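Local coordinates for protein AvmM (Streptomyces sp. NBRC 109436, PDB 7FE6) that catalyses macrocyclization in alchivemycin A biosynthesis, by dehydration and Michael-type addition, at residues P129-E132 with V133-V136; A143-E146 with G147-S150; M161-A164 with P165-S169. One frame throughout, in Å; residues are numbered along the deposited sequence.

How the contacts relate
Each of the three contacts is a type II beta turn at the end of a strand. Contact 1 leads into strand 135-144, contact 2 leaves that strand at its far end, and contact 3 lies at the end of strand 153-162, the next in the chain. Contact 1 alone holds residues of the alchivemycin A pocket, V133 and E134, with R50 as the third pocket residue. Contact 3 is its neighbour: their centres are about 16 Å apart and their nearest atoms about 5 Å apart, without touching. Contact 2 lies across the chain's centre from both, its centre about 35 Å from that of contact 1 and about 36 Å from that of contact 3. Contacts 1 and 2 both touch the second subunit.

Contact 1 of 3, residues P129-E132 with V133-V136; sequences PLPE and VESV. With ZHU (Alchivemycin A), chain I.
The type II beta turn from P131 to E134 leads into strand 135-144 and puts V133 and E134 against the bound alchivemycin A. It is closed by E134 N donating to P131 O at 2.9 Å, with the donor 37° out of the carbonyl plane. V133 holds the third turn position with phi 78°, an unusual value for a beta-branched residue, and, consistent with some strain, V133 CB lies only 2.9 Å from E132 O. V133 CG1, anti to the backbone N (chi1 180°), meets ligand C31 at 3.3 Å. An alanine here would remove both methyls and would probably leave this part of the macrolactam with a gap where CG1 now packs. E134 folds its chain over the turn, with E134 CG against the P131 ring at 3.6 Å from P131 CD, and its OE1 lies 3.4 Å from ligand C7. The carboxylate of E132 instead turns outward to a salt bridge with R13 of the second subunit, whose Y15 also packs on E134. N49 of strand 40-49 grips the turn through backbone bonds to V133 and E134, and its side chain bonds L130 O. Beneath the turn the end of the buried L130 side chain reaches the strand, where L130 CD1 touches the methyl V136 CG2 at 4.0 Å and lies 3.6 Å from E134 O.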
loop_
_atom_site.group_PDB
_atom_site.type_symbol
_atom_site.label_atom_id
_atom_site.label_comp_id
_atom_site.label_asym_id
_atom_site.label_seq_id
_atom_site.Cartn_x
_atom_site.Cartn_y
_atom_site.Cartn_z
ATOM N N PRO A 129 0.179 17.485 17.226
ATOM C CA PRO A 129 0.141 16.278 18.065
ATOM C C PRO A 129 -0.492 15.147 17.279
ATOM O O PRO A 129 -1.296 15.388 16.380
ATOM C CB PRO A 129 -0.734 16.694 19.258
ATOM C CG PRO A 129 -0.879 18.171 19.162
ATOM C CD PRO A 129 -0.729 18.534 17.728
ATOM N N LEU A 130 -0.114 13.902 17.596
ATOM C CA LEU A 130 -0.601 12.732 16.851
ATOM C C LEU A 130 -1.255 11.705 17.775
ATOM O O LEU A 130 -0.603 10.750 18.232
ATOM C CB LEU A 130 0.524 12.086 16.034
ATOM C CG LEU A 130 0.017 11.002 15.055
ATOM C CD1 LEU A 130 -0.772 11.616 13.889
ATOM C CD2 LEU A 130 1.136 10.092 14.543
ATOM N N PRO A 131 -2.549 11.832 18.044
ATOM C CA PRO A 131 -3.226 10.853 18.906
ATOM C C PRO A 131 -3.406 9.517 18.200
ATOM O O PRO A 131 -3.300 9.405 16.974
ATOM C CB PRO A 131 -4.581 11.507 19.208
ATOM C CG PRO A 131 -4.448 12.947 18.744
ATOM C CD PRO A 131 -3.449 12.916 17.627
ATOM N N GLU A 132 -3.742 8.500 18.999
ATOM C CA GLU A 132 -3.876 7.151 18.468
ATOM C C GLU A 132 -4.937 7.148 17.384
ATOM O O GLU A 132 -5.918 7.896 17.462
ATOM C CB GLU A 132 -4.232 6.142 19.572
ATOM C CG GLU A 132 -5.661 6.199 20.130
ATOM C CD GLU A 132 -5.985 5.042 21.118
ATOM O OE1 GLU A 132 -6.827 5.255 22.017
ATOM O OE2 GLU A 132 -5.439 3.916 20.990
ATOM N N VAL A 133 -4.666 6.391 16.314
ATOM C CA VAL A 133 -5.603 6.189 15.216
ATOM C C VAL A 133 -5.614 7.417 14.306
ATOM O O VAL A 133 -6.109 7.364 13.174
ATOM C CB VAL A 133 -7.007 5.825 15.758
ATOM C CG1 VAL A 133 -8.013 5.615 14.650
ATOM C CG2 VAL A 133 -6.940 4.544 16.602
ATOM N N GLU A 134 -5.037 8.526 14.760
ATOM C CA GLU A 134 -5.059 9.704 13.904
ATOM C C GLU A 134 -3.934 9.649 12.864
ATOM O O GLU A 134 -2.959 8.889 12.981
ATOM C CB GLU A 134 -4.945 10.982 14.735
ATOM C CG GLU A 134 -6.006 11.181 15.808
ATOM C CD GLU A 134 -7.389 11.467 15.269
ATOM O OE1 GLU A 134 -7.538 11.827 14.082
ATOM O OE2 GLU A 134 -8.338 11.362 16.066
ATOM N N SER A 135 -4.042 10.527 11.869
ATOM C CA SER A 135 -3.075 10.502 10.782
ATOM C C SER A 135 -2.895 11.902 10.221
ATOM O O SER A 135 -3.786 12.752 10.340
ATOM C CB SER A 135 -3.487 9.513 9.670
ATOM O OG SER A 135 -4.455 10.064 8.803
ATOM N N VAL A 136 -1.716 12.126 9.621
ATOM C CA VAL A 136 -1.340 13.379 8.966
ATOM C C VAL A 136 -0.920 13.052 7.537
ATOM O O VAL A 136 -0.147 12.116 7.315
ATOM C CB VAL A 136 -0.191 14.103 9.713
ATOM C CG1 VAL A 136 0.326 15.306 8.912
ATOM C CG2 VAL A 136 -0.622 14.529 11.124
HETATM C C1 ZHU I . -6.527 4.895 8.887
HETATM C C11 ZHU I . -12.963 9.691 9.653
HETATM C C12 ZHU I . -12.443 8.782 8.537
HETATM C C14 ZHU I . -14.310 7.429 9.489
HETATM C C15 ZHU I . -14.870 6.317 9.988
HETATM C C17 ZHU I . -17.206 5.520 10.378
HETATM C C19 ZHU I . -17.072 4.084 12.326
HETATM C C2 ZHU I . -7.213 6.159 9.343
HETATM C C21 ZHU I . -15.754 2.819 14.021
HETATM C C22 ZHU I . -15.539 4.115 14.790
HETATM C C24 ZHU I . -16.793 5.432 13.002
HETATM C C25 ZHU I . -15.652 6.195 12.273
HETATM C C27 ZHU I . -13.902 8.035 13.075
HETATM C C28 ZHU I . -16.529 6.327 15.402
HETATM C C29 ZHU I . -14.602 1.864 14.301
HETATM C C31 ZHU I . -7.121 5.148 11.498
HETATM C C35 ZHU I . -10.936 12.577 11.197
HETATM C C38 ZHU I . -11.989 9.466 13.961
HETATM C C5 ZHU I . -9.579 7.509 11.766
HETATM C C7 ZHU I . -9.800 9.890 12.380
HETATM C C9 ZHU I . -11.470 11.164 10.953
HETATM N N33 ZHU I . -11.569 8.395 13.055
HETATM O O32 ZHU I . -7.620 8.586 10.883
HETATM O O34 ZHU I . -9.345 10.461 10.022
HETATM O O36 ZHU I . -16.230 8.317 13.125
HETATM O O40 ZHU I . -14.422 9.970 14.695
HETATM O O41 ZHU I . -12.454 6.587 11.695
#

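Contact 2 of 3, residues A143-E146 with G147-S150; sequences AFRE and GITS
I148 closes back on R145, and the two side chains cross at about a right angle. Two contacts define the meeting: I148 CB stands 4.1 Å above the plane of the R145 guanidinium, over its centre, while the methyl I148 CG2 reaches the aliphatic part of the same arginine, 3.9 Å from R145 CG. That methyl also sits close over the backbone, 3.1 Å from R145 O, and it touches F144 CB at 4.1 Å. Two torsions bring the groups together. R145 CG lies between its backbone N and carbonyl carbon (chi1 65°), and from there the chain runs extended to NE, carrying the guanidinium up beside the turn; I148 has its CG1 branch anti to the backbone N, which leaves CG2 directed at R145.

The backbone beneath is a type II beta turn from R145 to I148, at the end of strand 135-144. No hydrogen bond closes it: I148 N is 3.6 Å from R145 O. G147 takes the third position with phi 87°, and a side chain there would be jammed, since a CB would lie 2.5 Å from E146 O.

Outside the turn, R145 NE forms a salt bridge with D76, which probably helps to hold the guanidinium in the orientation in which I148 lies over one of its faces, and Y197 of the second subunit packs on the same arginine. F144 and I148 look into the interior of the beta sandwich. F144 rests on I64 and L189 of the opposing sheet, I148 on F66 and L189, with R69 and L72 of a loop beside I148. Farther along, S150 OG is hydrogen-bonded to D68.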
loop_
_atom_site.group_PDB
_atom_site.type_symbol
_atom_site.label_atom_id
_atom_site.label_comp_id
_atom_site.label_asym_id
_atom_site.label_seq_id
_atom_site.Cartn_x
_atom_site.Cartn_y
_atom_site.Cartn_z
ATOM N N ALA A 143 9.042 16.505 -9.301
ATOM C CA ALA A 143 9.535 16.500 -10.667
ATOM C C ALA A 143 11.053 16.463 -10.618
ATOM O O ALA A 143 11.671 17.275 -9.924
ATOM C CB ALA A 143 9.041 17.734 -11.438
ATOM N N PHE A 144 11.653 15.526 -11.341
ATOM C CA PHE A 144 13.093 15.541 -11.523
ATOM C C PHE A 144 13.427 16.290 -12.796
ATOM O O PHE A 144 12.661 16.275 -13.762
ATOM C CB PHE A 144 13.660 14.134 -11.583
ATOM C CG PHE A 144 13.507 13.386 -10.307
ATOM C CD1 PHE A 144 14.490 13.465 -9.320
ATOM C CD2 PHE A 144 12.372 12.627 -10.068
ATOM C CE1 PHE A 144 14.343 12.772 -8.125
ATOM C CE2 PHE A 144 12.222 11.938 -8.878
ATOM C CZ PHE A 144 13.202 12.007 -7.909
ATOM N N ARG A 145 14.570 16.968 -12.788
ATOM C CA ARG A 145 14.954 17.695 -13.980
ATOM C C ARG A 145 15.181 16.707 -15.118
ATOM O O ARG A 145 15.540 15.546 -14.900
ATOM C CB ARG A 145 16.213 18.535 -13.723
ATOM C CG ARG A 145 17.468 17.722 -13.432
ATOM C CD ARG A 145 18.699 18.620 -13.301
ATOM N NE ARG A 145 19.939 17.858 -13.170
ATOM C CZ ARG A 145 20.533 17.235 -14.184
ATOM N NH1 ARG A 145 19.993 17.272 -15.395
ATOM N NH2 ARG A 145 21.660 16.566 -13.992
ATOM N N GLU A 146 14.928 17.171 -16.338
ATOM C CA GLU A 146 15.226 16.378 -17.517
ATOM C C GLU A 146 16.704 16.024 -17.535
ATOM O O GLU A 146 17.554 16.785 -17.063
ATOM C CB GLU A 146 14.866 17.167 -18.772
ATOM C CG GLU A 146 13.391 17.196 -19.080
ATOM C CD GLU A 146 13.069 18.055 -20.292
ATOM O OE1 GLU A 146 14.021 18.469 -20.998
ATOM O OE2 GLU A 146 11.860 18.287 -20.549
ATOM N N GLY A 147 17.017 14.867 -18.100
ATOM C CA GLY A 147 18.403 14.511 -18.262
ATOM C C GLY A 147 19.042 13.818 -17.084
ATOM O O GLY A 147 20.261 13.602 -17.104
ATOM N N ILE A 148 18.285 13.501 -16.037
ATOM C CA ILE A 148 18.795 12.676 -14.950
ATOM C C ILE A 148 17.924 11.431 -14.878
ATOM O O ILE A 148 16.699 11.512 -15.028
ATOM C CB ILE A 148 18.852 13.459 -13.620
ATOM C CG1 ILE A 148 19.621 12.671 -12.554
ATOM C CG2 ILE A 148 17.457 13.856 -13.138
ATOM C CD1 ILE A 148 20.070 13.528 -11.357
ATOM N N THR A 149 18.564 10.269 -14.748
ATOM C CA THR A 149 17.864 8.993 -14.759
ATOM C C THR A 149 18.365 8.105 -13.627
ATOM O O THR A 149 19.423 8.352 -13.034
ATOM C CB THR A 149 18.056 8.235 -16.073
ATOM O OG1 THR A 149 19.440 7.889 -16.224
ATOM C CG2 THR A 149 17.579 9.071 -17.256
ATOM N N SER A 150 17.586 7.060 -13.339
ATOM C CA SER A 150 17.998 6.063 -12.365
ATOM C C SER A 150 17.233 4.771 -12.617
ATOM O O SER A 150 16.027 4.801 -12.864
ATOM C CB SER A 150 17.759 6.562 -10.939
ATOM O OG SER A 150 18.069 5.542 -10.017
#

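Contact 3 of 3, residues M161-A164 with P165-S169; sequences MLDA and PGDKS
A type II beta turn runs from A164 to D167 at the end of strand 153-162, closed by D167 N donating to A164 O at 2.9 Å with an N-H...O angle of 150°. P165 and G166 fill its two middle positions. The proline supplies a fixed phi, and the glycine, at phi 84°, avoids the jam that a CB would meet against P165 O.

The side chain of D167 braces the same turn from within: a further hydrogen bond joins the same two residues, A164 N donating to D167 OD2 at 2.9 Å. That donor approaches from above the carboxylate, 61° out of its plane. One residue therefore grips both ends of the A164 backbone, and D167 OD2 also touches the A164 CB methyl at 3.3 Å; N177 ND2 adds a weak hydrogen bond to this oxygen.

D163 lies close by with like charge, D163 OD2 being 4.4 Å from D167 OD2. The N177 amide and the hydroxyl of Y12, hydrogen-bonded to D163 OD1, probably ease this crowding of acids. D163 is further tied down by its backbone, its N to N177 OD1 and its O to the Y53 hydroxyl.

L162 forms the apolar side. Buried on F175 and N177, it turns its forked end to the carbonyl oxygen of D167, both methyls on the same side of it, L162 CD1 at 3.3 Å and L162 CD2 at 3.6 Å from D167 O.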
loop_
_atom_site.group_PDB
_atom_site.type_symbol
_atom_site.label_atom_id
_atom_site.label_comp_id
_atom_site.label_asym_id
_atom_site.label_seq_id
_atom_site.Cartn_x
_atom_site.Cartn_y
_atom_site.Cartn_z
ATOM N N MET A 161 8.940 12.305 15.135
ATOM C CA MET A 161 8.206 12.805 16.281
ATOM C C MET A 161 9.165 13.283 17.361
ATOM O O MET A 161 10.324 12.866 17.447
ATOM C CB MET A 161 7.241 11.762 16.857
ATOM C CG MET A 161 7.799 10.345 16.973
ATOM S SD MET A 161 7.582 9.323 15.492
ATOM C CE MET A 161 6.488 10.334 14.533
ATOM N N LEU A 162 8.634 14.174 18.186
ATOM C CA LEU A 162 9.273 14.653 19.399
ATOM C C LEU A 162 8.678 13.829 20.534
ATOM O O LEU A 162 7.475 13.908 20.804
ATOM C CB LEU A 162 9.026 16.152 19.565
ATOM C CG LEU A 162 9.670 17.029 18.479
ATOM C CD1 LEU A 162 9.410 18.499 18.720
ATOM C CD2 LEU A 162 11.164 16.785 18.433
ATOM N N ASP A 163 9.517 13.002 21.159
ATOM C CA ASP A 163 9.093 12.188 22.295
ATOM C C ASP A 163 8.437 13.027 23.392
ATOM O O ASP A 163 7.300 12.764 23.802
ATOM C CB ASP A 163 10.297 11.427 22.852
ATOM C CG ASP A 163 9.921 10.513 23.990
ATOM O OD1 ASP A 163 9.255 9.483 23.717
ATOM O OD2 ASP A 163 10.277 10.835 25.153
ATOM N N ALA A 164 9.136 14.046 23.875
ATOM C CA ALA A 164 8.624 14.856 24.963
ATOM C C ALA A 164 8.402 16.286 24.488
ATOM O O ALA A 164 9.143 16.777 23.631
ATOM C CB ALA A 164 9.593 14.861 26.150
ATOM N N PRO A 165 7.393 16.979 25.017
ATOM C CA PRO A 165 7.109 18.334 24.530
ATOM C C PRO A 165 8.293 19.245 24.785
ATOM O O PRO A 165 8.891 19.237 25.866
ATOM C CB PRO A 165 5.878 18.754 25.336
ATOM C CG PRO A 165 5.260 17.467 25.776
ATOM C CD PRO A 165 6.409 16.540 26.018
ATOM N N GLY A 166 8.645 20.020 23.769
ATOM C CA GLY A 166 9.816 20.850 23.883
ATOM C C GLY A 166 11.113 20.146 23.570
ATOM O O GLY A 166 12.180 20.755 23.730
ATOM N N ASP A 167 11.063 18.882 23.155
ATOM C CA ASP A 167 12.261 18.216 22.674
ATOM C C ASP A 167 12.661 18.833 21.342
ATOM O O ASP A 167 11.856 19.475 20.661
ATOM C CB ASP A 167 12.033 16.706 22.538
ATOM C CG ASP A 167 12.192 15.962 23.866
ATOM O OD1 ASP A 167 12.562 16.607 24.884
ATOM O OD2 ASP A 167 11.935 14.734 23.895
ATOM N N LYS A 168 13.926 18.658 20.980
ATOM C CA LYS A 168 14.482 19.309 19.808
ATOM C C LYS A 168 14.857 18.267 18.759
ATOM O O LYS A 168 15.273 17.154 19.092
ATOM C CB LYS A 168 15.701 20.144 20.201
ATOM C CG LYS A 168 15.379 21.281 21.154
ATOM C CD LYS A 168 15.234 20.789 22.602
ATOM C CE LYS A 168 15.163 21.925 23.622
ATOM N NZ LYS A 168 16.505 22.294 24.140
ATOM N N SER A 169 14.715 18.637 17.486
ATOM C CA SER A 169 15.008 17.696 16.414
ATOM C C SER A 169 16.489 17.329 16.456
ATOM O O SER A 169 17.335 18.144 16.830
ATOM C CB SER A 169 14.647 18.303 15.063
ATOM O OG SER A 169 13.285 18.670 15.024
#